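PDB 2IBP: citrate synthase from Pyrobaculum aerophilum, which probably catalyses the condensation of oxaloacetate with acetyl-CoA and water into citrate and free CoA, a step of the tricarboxylic acid cycle. Local coordinates for residues N127-E132 and K144-R149; G250-M255 and K283-G288; A256-L261 and I358-F363. One frame throughout, in Å; residues are numbered along the deposited sequence.

Interaction 1: residues N127-E132 and K144-R149; sequences NQKLIE and KELAYR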
loop_
_atom_site.group_PDB
_atom_site.type_symbol
_atom_site.label_atom_id
_atom_site.label_comp_id
_atom_site.label_asym_id
_atom_site.label_seq_id
_atom_site.Cartn_x
_atom_site.Cartn_y
_atom_site.Cartn_z
ATOM N N ASN A 127 14.539 -12.582 0.092
ATOM C CA ASN A 127 13.141 -12.272 -0.021
ATOM C C ASN A 127 12.413 -13.451 -0.667
ATOM O O ASN A 127 11.346 -13.838 -0.212
ATOM C CB ASN A 127 12.945 -11.005 -0.858
ATOM C CG ASN A 127 11.595 -10.343 -0.622
ATOM O OD1 ASN A 127 11.140 -10.238 0.516
ATOM N ND2 ASN A 127 11.039 -9.740 -1.681
ATOM N N GLN A 128 12.955 -13.964 -1.772
ATOM C CA GLN A 128 12.336 -15.119 -2.454
ATOM C C GLN A 128 12.152 -16.301 -1.497
ATOM O O GLN A 128 11.104 -16.940 -1.457
ATOM C CB GLN A 128 13.151 -15.558 -3.667
ATOM C CG GLN A 128 13.483 -14.439 -4.660
ATOM C CD GLN A 128 12.331 -13.481 -4.929
ATOM O OE1 GLN A 128 11.272 -13.870 -5.427
ATOM N NE2 GLN A 128 12.567 -12.199 -4.665
ATOM N N LYS A 129 13.178 -16.558 -0.703
ATOM C CA LYS A 129 13.152 -17.654 0.248
ATOM C C LYS A 129 12.087 -17.419 1.312
ATOM O O LYS A 129 11.368 -18.334 1.694
ATOM C CB LYS A 129 14.534 -17.832 0.884
ATOM C CG LYS A 129 14.678 -19.073 1.726
ATOM C CD LYS A 129 16.123 -19.257 2.180
ATOM C CE LYS A 129 16.314 -20.578 2.926
ATOM N NZ LYS A 129 15.518 -20.647 4.184
ATOM N N LEU A 130 11.962 -16.177 1.768
ATOM C CA LEU A 130 10.965 -15.861 2.773
ATOM C C LEU A 130 9.572 -15.975 2.192
ATOM O O LEU A 130 8.666 -16.482 2.850
ATOM C CB LEU A 130 11.209 -14.484 3.399
ATOM C CG LEU A 130 10.269 -14.111 4.550
ATOM C CD1 LEU A 130 10.221 -15.149 5.662
ATOM C CD2 LEU A 130 10.642 -12.743 5.110
ATOM N N ILE A 131 9.397 -15.508 0.962
ATOM C CA ILE A 131 8.120 -15.625 0.268
ATOM C C ILE A 131 7.733 -17.109 0.174
ATOM O O ILE A 131 6.612 -17.474 0.531
ATOM C CB ILE A 131 8.187 -14.967 -1.116
ATOM C CG1 ILE A 131 8.271 -13.442 -0.958
ATOM C CG2 ILE A 131 6.994 -15.359 -1.966
ATOM C CD1 ILE A 131 8.704 -12.730 -2.243
ATOM N N GLU A 132 8.685 -17.972 -0.177
ATOM C CA GLU A 132 8.406 -19.408 -0.271
ATOM C C GLU A 132 7.908 -19.938 1.071
ATOM O O GLU A 132 6.925 -20.681 1.140
ATOM C CB GLU A 132 9.663 -20.184 -0.689
ATOM C CG GLU A 132 10.093 -19.953 -2.132
ATOM C CD GLU A 132 11.396 -20.664 -2.502
ATOM O OE1 GLU A 132 12.247 -20.906 -1.614
ATOM O OE2 GLU A 132 11.586 -20.948 -3.704
ATOM N N LYS A 144 12.470 -15.757 10.453
ATOM C CA LYS A 144 12.699 -14.487 11.152
ATOM C C LYS A 144 14.095 -13.963 10.844
ATOM O O LYS A 144 14.279 -12.758 10.670
ATOM C CB LYS A 144 12.482 -14.617 12.659
ATOM C CG LYS A 144 11.047 -14.899 13.050
ATOM C CD LYS A 144 10.885 -14.966 14.565
ATOM C CE LYS A 144 9.436 -15.226 14.969
ATOM N NZ LYS A 144 8.938 -16.556 14.510
ATOM N N GLU A 145 15.079 -14.859 10.737
ATOM C CA GLU A 145 16.429 -14.438 10.372
ATOM C C GLU A 145 16.423 -13.808 8.979
ATOM O O GLU A 145 17.031 -12.764 8.779
ATOM C CB GLU A 145 17.427 -15.598 10.439
ATOM C CG GLU A 145 17.771 -16.066 11.851
ATOM C CD GLU A 145 18.573 -15.047 12.669
ATOM O OE1 GLU A 145 18.840 -13.925 12.182
ATOM O OE2 GLU A 145 18.950 -15.381 13.815
ATOM N N LEU A 146 15.700 -14.416 8.034
ATOM C CA LEU A 146 15.577 -13.860 6.682
ATOM C C LEU A 146 14.921 -12.485 6.751
ATOM O O LEU A 146 15.378 -11.535 6.103
ATOM C CB LEU A 146 14.722 -14.759 5.773
ATOM C CG LEU A 146 15.324 -16.121 5.417
ATOM C CD1 LEU A 146 14.337 -17.022 4.674
ATOM C CD2 LEU A 146 16.578 -15.901 4.605
ATOM N N ALA A 147 13.833 -12.403 7.512
ATOM C CA ALA A 147 13.055 -11.163 7.629
ATOM C C ALA A 147 13.937 -10.014 8.145
ATOM O O ALA A 147 13.872 -8.895 7.651
ATOM C CB ALA A 147 11.837 -11.363 8.531
ATOM N N TYR A 148 14.771 -10.286 9.139
ATOM C CA TYR A 148 15.635 -9.230 9.683
ATOM C C TYR A 148 16.720 -8.844 8.689
ATOM O O TYR A 148 17.082 -7.660 8.565
ATOM C CB TYR A 148 16.194 -9.632 11.044
ATOM C CG TYR A 148 15.182 -9.410 12.145
ATOM C CD1 TYR A 148 14.137 -10.302 12.356
ATOM C CD2 TYR A 148 15.187 -8.234 12.879
ATOM C CE1 TYR A 148 13.170 -10.061 13.324
ATOM C CE2 TYR A 148 14.239 -7.982 13.857
ATOM C CZ TYR A 148 13.225 -8.890 14.072
ATOM O OH TYR A 148 12.281 -8.633 15.047
ATOM N N ARG A 149 17.240 -9.821 7.959
ATOM C CA ARG A 149 18.223 -9.552 6.913
ATOM C C ARG A 149 17.591 -8.602 5.877
ATOM O O ARG A 149 18.202 -7.628 5.444
ATOM C CB ARG A 149 18.654 -10.861 6.243
ATOM C CG ARG A 149 19.995 -10.846 5.517
ATOM C CD ARG A 149 20.355 -12.259 4.997
ATOM N NE ARG A 149 20.208 -13.277 6.040
ATOM C CZ ARG A 149 20.133 -14.590 5.821
ATOM N NH1 ARG A 149 20.172 -15.079 4.586
ATOM N NH2 ARG A 149 19.977 -15.420 6.846
#

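Interaction 2: residues G250-M255 and K283-G288; sequences GGANEM and KLMGVG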
loop_
_atom_site.group_PDB
_atom_site.type_symbol
_atom_site.label_atom_id
_atom_site.label_comp_id
_atom_site.label_asym_id
_atom_site.label_seq_id
_atom_site.Cartn_x
_atom_site.Cartn_y
_atom_site.Cartn_z
ATOM N N GLY A 250 2.918 14.502 3.861
ATOM C CA GLY A 250 4.171 15.250 3.831
ATOM C C GLY A 250 4.078 16.467 2.949
ATOM O O GLY A 250 3.063 16.686 2.294
ATOM N N GLY A 251 5.152 17.249 2.917
ATOM C CA GLY A 251 5.183 18.467 2.115
ATOM C C GLY A 251 5.312 19.715 2.966
ATOM O O GLY A 251 5.767 20.747 2.487
ATOM N N ALA A 252 4.981 19.601 4.249
ATOM C CA ALA A 252 5.005 20.742 5.149
ATOM C C ALA A 252 6.391 21.379 5.280
ATOM O O ALA A 252 6.512 22.609 5.308
ATOM C CB ALA A 252 4.462 20.346 6.525
ATOM N N ASN A 253 7.446 20.570 5.353
ATOM C CA ASN A 253 8.769 21.168 5.519
ATOM C C ASN A 253 9.215 21.917 4.269
ATOM O O ASN A 253 9.865 22.952 4.369
ATOM C CB ASN A 253 9.829 20.211 6.105
ATOM C CG ASN A 253 10.258 19.106 5.154
ATOM O OD1 ASN A 253 9.616 18.840 4.130
ATOM N ND2 ASN A 253 11.356 18.442 5.504
ATOM N N GLU A 254 8.784 21.439 3.105
ATOM C CA GLU A 254 9.030 22.128 1.852
ATOM C C GLU A 254 8.210 23.422 1.815
ATOM O O GLU A 254 8.725 24.480 1.477
ATOM C CB GLU A 254 8.632 21.259 0.649
ATOM C CG GLU A 254 8.478 22.074 -0.634
ATOM C CD GLU A 254 8.007 21.272 -1.842
ATOM O OE1 GLU A 254 7.942 20.029 -1.762
ATOM O OE2 GLU A 254 7.700 21.901 -2.885
ATOM N N MET A 255 6.927 23.331 2.171
ATOM C CA MET A 255 6.066 24.507 2.115
ATOM C C MET A 255 6.506 25.576 3.102
ATOM O O MET A 255 6.394 26.777 2.805
ATOM C CB MET A 255 4.601 24.127 2.304
ATOM C CG MET A 255 4.075 23.172 1.218
ATOM S SD MET A 255 4.538 23.649 -0.465
ATOM C CE MET A 255 3.981 25.352 -0.522
ATOM N N LYS A 283 -2.697 30.155 7.940
ATOM C CA LYS A 283 -2.073 29.421 9.034
ATOM C C LYS A 283 -0.572 29.197 8.820
ATOM O O LYS A 283 -0.092 29.008 7.694
ATOM C CB LYS A 283 -2.795 28.093 9.280
ATOM C CG LYS A 283 -2.827 27.149 8.080
ATOM C CD LYS A 283 -3.670 25.910 8.360
ATOM C CE LYS A 283 -5.134 26.266 8.595
ATOM N NZ LYS A 283 -5.975 25.063 8.827
ATOM N N LEU A 284 0.148 29.194 9.934
ATOM C CA LEU A 284 1.593 29.031 9.938
ATOM C C LEU A 284 1.957 27.569 9.705
ATOM O O LEU A 284 1.451 26.686 10.398
ATOM C CB LEU A 284 2.144 29.477 11.298
ATOM C CG LEU A 284 1.747 30.869 11.787
ATOM C CD1 LEU A 284 2.177 31.066 13.217
ATOM C CD2 LEU A 284 2.332 31.944 10.878
ATOM N N MET A 285 2.825 27.315 8.729
ATOM C CA MET A 285 3.296 25.975 8.448
ATOM C C MET A 285 4.191 25.497 9.598
ATOM O O MET A 285 4.979 26.270 10.148
ATOM C CB MET A 285 4.097 25.937 7.140
ATOM C CG MET A 285 3.283 26.023 5.851
ATOM S SD MET A 285 2.252 24.556 5.563
ATOM C CE MET A 285 3.396 23.281 6.049
ATOM N N GLY A 286 4.035 24.233 9.969
ATOM C CA GLY A 286 4.851 23.637 11.016
ATOM C C GLY A 286 4.582 24.152 12.415
ATOM O O GLY A 286 5.448 24.070 13.288
ATOM N N VAL A 287 3.390 24.708 12.635
ATOM C CA VAL A 287 2.995 25.157 13.965
ATOM C C VAL A 287 1.729 24.388 14.330
ATOM O O VAL A 287 0.769 24.349 13.558
ATOM C CB VAL A 287 2.749 26.676 14.030
ATOM C CG1 VAL A 287 2.173 27.060 15.384
ATOM C CG2 VAL A 287 4.069 27.430 13.757
ATOM N N GLY A 288 1.737 23.789 15.510
ATOM C CA GLY A 288 0.624 22.952 15.935
ATOM C C GLY A 288 0.860 21.519 15.509
ATOM O O GLY A 288 1.543 21.252 14.508
#

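Interaction 3: residues A256-L261 and I358-F363; sequences AVRNYL and IPYEYF. With ACT (acetate ion), chain C.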
loop_
_atom_site.group_PDB
_atom_site.type_symbol
_atom_site.label_atom_id
_atom_site.label_comp_id
_atom_site.label_asym_id
_atom_site.label_seq_id
_atom_site.Cartn_x
_atom_site.Cartn_y
_atom_site.Cartn_z
ATOM N N ALA A 256 7.016 25.157 4.262
ATOM C CA ALA A 256 7.522 26.118 5.250
ATOM C C ALA A 256 8.640 26.939 4.609
ATOM O O ALA A 256 8.642 28.167 4.689
ATOM C CB ALA A 256 8.038 25.398 6.494
ATOM N N VAL A 257 9.589 26.260 3.959
ATOM C CA VAL A 257 10.706 26.939 3.295
ATOM C C VAL A 257 10.247 27.863 2.175
ATOM O O VAL A 257 10.674 29.010 2.108
ATOM C CB VAL A 257 11.781 25.952 2.805
ATOM C CG1 VAL A 257 12.758 26.630 1.847
ATOM C CG2 VAL A 257 12.513 25.365 4.007
ATOM N N ARG A 258 9.371 27.378 1.302
ATOM C CA ARG A 258 8.832 28.240 0.254
ATOM C C ARG A 258 8.162 29.473 0.868
ATOM O O ARG A 258 8.246 30.552 0.318
ATOM C CB ARG A 258 7.812 27.488 -0.590
ATOM C CG ARG A 258 8.410 26.396 -1.437
ATOM C CD ARG A 258 7.334 25.762 -2.275
ATOM N NE ARG A 258 7.845 24.726 -3.151
ATOM C CZ ARG A 258 8.345 24.939 -4.362
ATOM N NH1 ARG A 258 8.481 26.175 -4.828
ATOM N NH2 ARG A 258 8.731 23.909 -5.104
ATOM N N ASN A 259 7.453 29.290 1.979
ATOM C CA ASN A 259 6.806 30.399 2.662
ATOM C C ASN A 259 7.814 31.381 3.208
ATOM O O ASN A 259 7.602 32.598 3.123
ATOM C CB ASN A 259 5.912 29.922 3.796
ATOM C CG ASN A 259 4.622 29.298 3.301
ATOM O OD1 ASN A 259 4.299 29.360 2.113
ATOM N ND2 ASN A 259 3.829 28.786 4.235
ATOM N N TYR A 260 8.887 30.877 3.819
ATOM C CA TYR A 260 9.910 31.768 4.351
ATOM C C TYR A 260 10.510 32.573 3.204
ATOM O O TYR A 260 10.773 33.761 3.360
ATOM C CB TYR A 260 11.024 31.027 5.115
ATOM C CG TYR A 260 10.545 30.184 6.278
ATOM C CD1 TYR A 260 9.571 30.651 7.152
ATOM C CD2 TYR A 260 11.161 28.964 6.577
ATOM C CE1 TYR A 260 9.157 29.889 8.249
ATOM C CE2 TYR A 260 10.738 28.189 7.657
ATOM C CZ TYR A 260 9.740 28.658 8.480
ATOM O OH TYR A 260 9.296 27.898 9.538
ATOM N N LEU A 261 10.723 31.930 2.058
ATOM C CA LEU A 261 11.283 32.636 0.904
ATOM C C LEU A 261 10.354 33.755 0.450
ATOM O O LEU A 261 10.812 34.844 0.088
ATOM C CB LEU A 261 11.559 31.676 -0.248
ATOM C CG LEU A 261 12.734 30.727 -0.013
ATOM C CD1 LEU A 261 12.739 29.629 -1.075
ATOM C CD2 LEU A 261 14.079 31.479 0.025
ATOM N N ILE A 358 19.695 20.180 -1.698
ATOM C CA ILE A 358 18.784 19.058 -1.919
ATOM C C ILE A 358 17.500 19.648 -2.477
ATOM O O ILE A 358 16.895 20.539 -1.859
ATOM C CB ILE A 358 18.474 18.330 -0.616
ATOM C CG1 ILE A 358 19.769 17.707 -0.055
ATOM C CG2 ILE A 358 17.352 17.290 -0.839
ATOM C CD1 ILE A 358 19.625 17.104 1.315
ATOM N N PRO A 359 17.119 19.233 -3.698
ATOM C CA PRO A 359 15.882 19.773 -4.269
ATOM C C PRO A 359 14.654 19.421 -3.422
ATOM O O PRO A 359 14.610 18.376 -2.776
ATOM C CB PRO A 359 15.814 19.127 -5.658
ATOM C CG PRO A 359 17.187 18.701 -5.942
ATOM C CD PRO A 359 17.775 18.299 -4.616
ATOM N N TYR A 360 13.633 20.262 -3.479
ATOM C CA TYR A 360 12.436 20.054 -2.680
ATOM C C TYR A 360 11.831 18.668 -2.861
ATOM O O TYR A 360 11.329 18.070 -1.895
ATOM C CB TYR A 360 11.349 21.043 -3.089
ATOM C CG TYR A 360 11.635 22.477 -2.748
ATOM C CD1 TYR A 360 11.844 22.861 -1.433
ATOM C CD2 TYR A 360 11.516 23.464 -3.709
ATOM C CE1 TYR A 360 12.020 24.196 -1.094
ATOM C CE2 TYR A 360 11.695 24.805 -3.381
ATOM C CZ TYR A 360 11.937 25.161 -2.076
ATOM O OH TYR A 360 12.130 26.492 -1.742
ATOM N N GLU A 361 11.802 18.194 -4.098
ATOM C CA GLU A 361 11.179 16.915 -4.408
ATOM C C GLU A 361 11.891 15.726 -3.763
ATOM O O GLU A 361 11.350 14.623 -3.750
ATOM C CB GLU A 361 11.031 16.716 -5.917
ATOM C CG GLU A 361 12.328 16.700 -6.723
ATOM C CD GLU A 361 12.831 18.078 -7.185
ATOM O OE1 GLU A 361 12.380 19.139 -6.693
ATOM O OE2 GLU A 361 13.704 18.079 -8.083
ATOM N N TYR A 362 13.086 15.964 -3.220
ATOM C CA TYR A 362 13.834 14.906 -2.509
ATOM C C TYR A 362 13.631 14.962 -0.997
ATOM O O TYR A 362 14.108 14.093 -0.271
ATOM C CB TYR A 362 15.313 14.878 -2.892
ATOM C CG TYR A 362 15.507 14.399 -4.307
ATOM C CD1 TYR A 362 15.584 13.031 -4.600
ATOM C CD2 TYR A 362 15.415 15.277 -5.372
ATOM C CE1 TYR A 362 15.662 12.585 -5.883
ATOM C CE2 TYR A 362 15.462 14.833 -6.669
ATOM C CZ TYR A 362 15.556 13.477 -6.931
ATOM O OH TYR A 362 15.593 13.026 -8.234
ATOM N N PHE A 363 12.896 15.956 -0.503
ATOM C CA PHE A 363 12.648 16.066 0.939
ATOM C C PHE A 363 11.899 14.844 1.460
ATOM O O PHE A 363 12.295 14.239 2.471
ATOM C CB PHE A 363 11.832 17.331 1.269
ATOM C CG PHE A 363 12.631 18.616 1.249
ATOM C CD1 PHE A 363 13.785 18.746 0.484
ATOM C CD2 PHE A 363 12.123 19.755 1.877
ATOM C CE1 PHE A 363 14.486 19.958 0.443
ATOM C CE2 PHE A 363 12.819 20.954 1.833
ATOM C CZ PHE A 363 13.993 21.049 1.119
HETATM C C ACT C . 14.593 23.519 -5.033
HETATM O O ACT C . 14.139 22.394 -5.366
HETATM O OXT ACT C . 14.467 24.440 -5.874
HETATM C CH3 ACT C . 15.235 23.766 -3.696
#

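Interaction 1: residues N127-E132 and K144-R149
K129 and L146 carry much of the apolar contact, their side chains crossing at about a right angle. Methyl CD1 of L146 presses against the aliphatic part of the lysine, 3.6 Å from K129 CG. It also reaches the helix backbone, where L146 CD1 lies 3.8 Å from L130 N. The lysine runs extended as far as CE, and a bend at chi4 (-63°) then brings K129 NZ back to 3.8 Å from L146 CD1, so the amine end lies by the leucine as well. L130 answers from the first helix: with CG anti to the backbone N (chi1 -175°), it lays its CD2 methyl 3.9 Å from A147 CB. W383 and I150 pack on L130 too, and L380 on A147, while F111 of the second subunit packs on N127, Q128 and I131.

The polar links lie at the margins. A salt bridge from R149 NH1 to D126 OD1 ties the second helix to the start of the first, while K129 NZ makes a long, weak ion pair with E142 OE1. N127 ND2 gives hydrogen bonds to G121 O and D232 OD2.

Between the two segments the axes approach to 9.4 Å and run antiparallel at 140°. Helices 125-135 and 141-169, joined by a short loop, thus form a splayed alpha-alpha hairpin in this largely helical citrate synthase.

Interaction 2: residues G250-M255 and K283-G288
M285 points its CB at helix 252-263 and sets its SD and CE against M255 CB. The chain starts with CG anti to the carbonyl carbon (chi1 -75°) and bends at chi2 and chi3, so it arrives curled, with sulfur and methyl both at the helix. M285 SD lies 4.0 Å from M255 CB, and M285 CE is equally near that CB. The methyl is also modelled against A252, one turn before M255, but too close for two carbons, so its exact position there is doubtful. M255 meets the loop residue with CB. In the conformer given, the thioether of M255 leads away; a second conformer exists, so this part is less certain. Further along the same helix, M285 also packs on A256 and N259.

The backbone sets up both partners. L284 to V287 form a type II beta turn with M285 and G286 at its corners; the positive phi of G286 (70°) suits a glycine there. On the helix side, G251 is the N-cap, and its backbone angles would jam a CB against the preceding carbonyl O. The first turn is closed by M255 N to G251 O at 2.9 Å. A252 lies beside D346, about 3 Å between side chains, and the side chain of H289, which follows G288, is about 9 Å from that of A252; both D346 and H289 are predicted active-site residues.

G286 and G288 are held by backbone hydrogen bonds to N344 and Y342, while L284 packs on helix 269-276. N253 points the other way, bonding S349 and touching F363 of helix 363-382. The contact joins the start of helix 252-263 to the loop between helices 269-276 and 297-313.

Interaction 3: residues A256-L261 and I358-F363
Y360 puts its ring against V257, R258 and L261 on one side of helix 252-263, a helix-to-loop contact in the mainly helical citrate synthase fold. The guanidinium of R258 lies over one ring face, its plane 33° from that of the ring, with R258 CZ 3.5 Å from Y360 CE2. The arginine is extended from CG to NE, and a chi4 of -86° turns the guanidinium out of line with that chain, so that it presents a face to the ring. In the ring plane, V257 CG1 meets the edge 3.9 Å from Y360 CE1. At the far end L261 CD1 comes from the opposite direction to 3.3 Å from Y360 OH.

Without the ring, as with an alanine here, V257 and L261 would probably face a gap and the R258 guanidinium would lose the surface it lies on.

The second shell fixes these parts. R258 NE is held by a salt bridge to E254 OE2, one turn back, and E254 itself packs on Y360. V257 rests on I351 and Y354 of helix 349-356. F363 takes Y360 CA over one ring face and sets its own CE2 at the tyrosine edge, while its backbone bond from F363 N to Y360 O is 3.0 Å long.

The ring face opposite R258 is taken by an acetate ion, probably from the crystallisation liquor. Its methyl sits 3.6 Å above the ring centre, and its O accepts a nearly straight hydrogen bond (167°) from Y360 N at 2.9 Å.

How the interactions relate
Interaction 1 closes along the chain before the other two open. It sits on the opposite side of the chain's centre, 38 Å from each of them centre to centre, and shares no helix with them. Its 127-132 segment also meets F111 of the second subunit. Interactions 2 and 3 are neighbours, centres about 10 Å apart, and their segments alternate in sequence. Both use helix 252-263: the 283-288 loop packs chiefly on its start, the 358-363 loop chiefly one turn on, with overlap. They touch directly, M285 CG lying 3.2 Å from N259 ND2. That single helix thus links two loops far apart in sequence, its start lying next to D346, a predicted active-site residue.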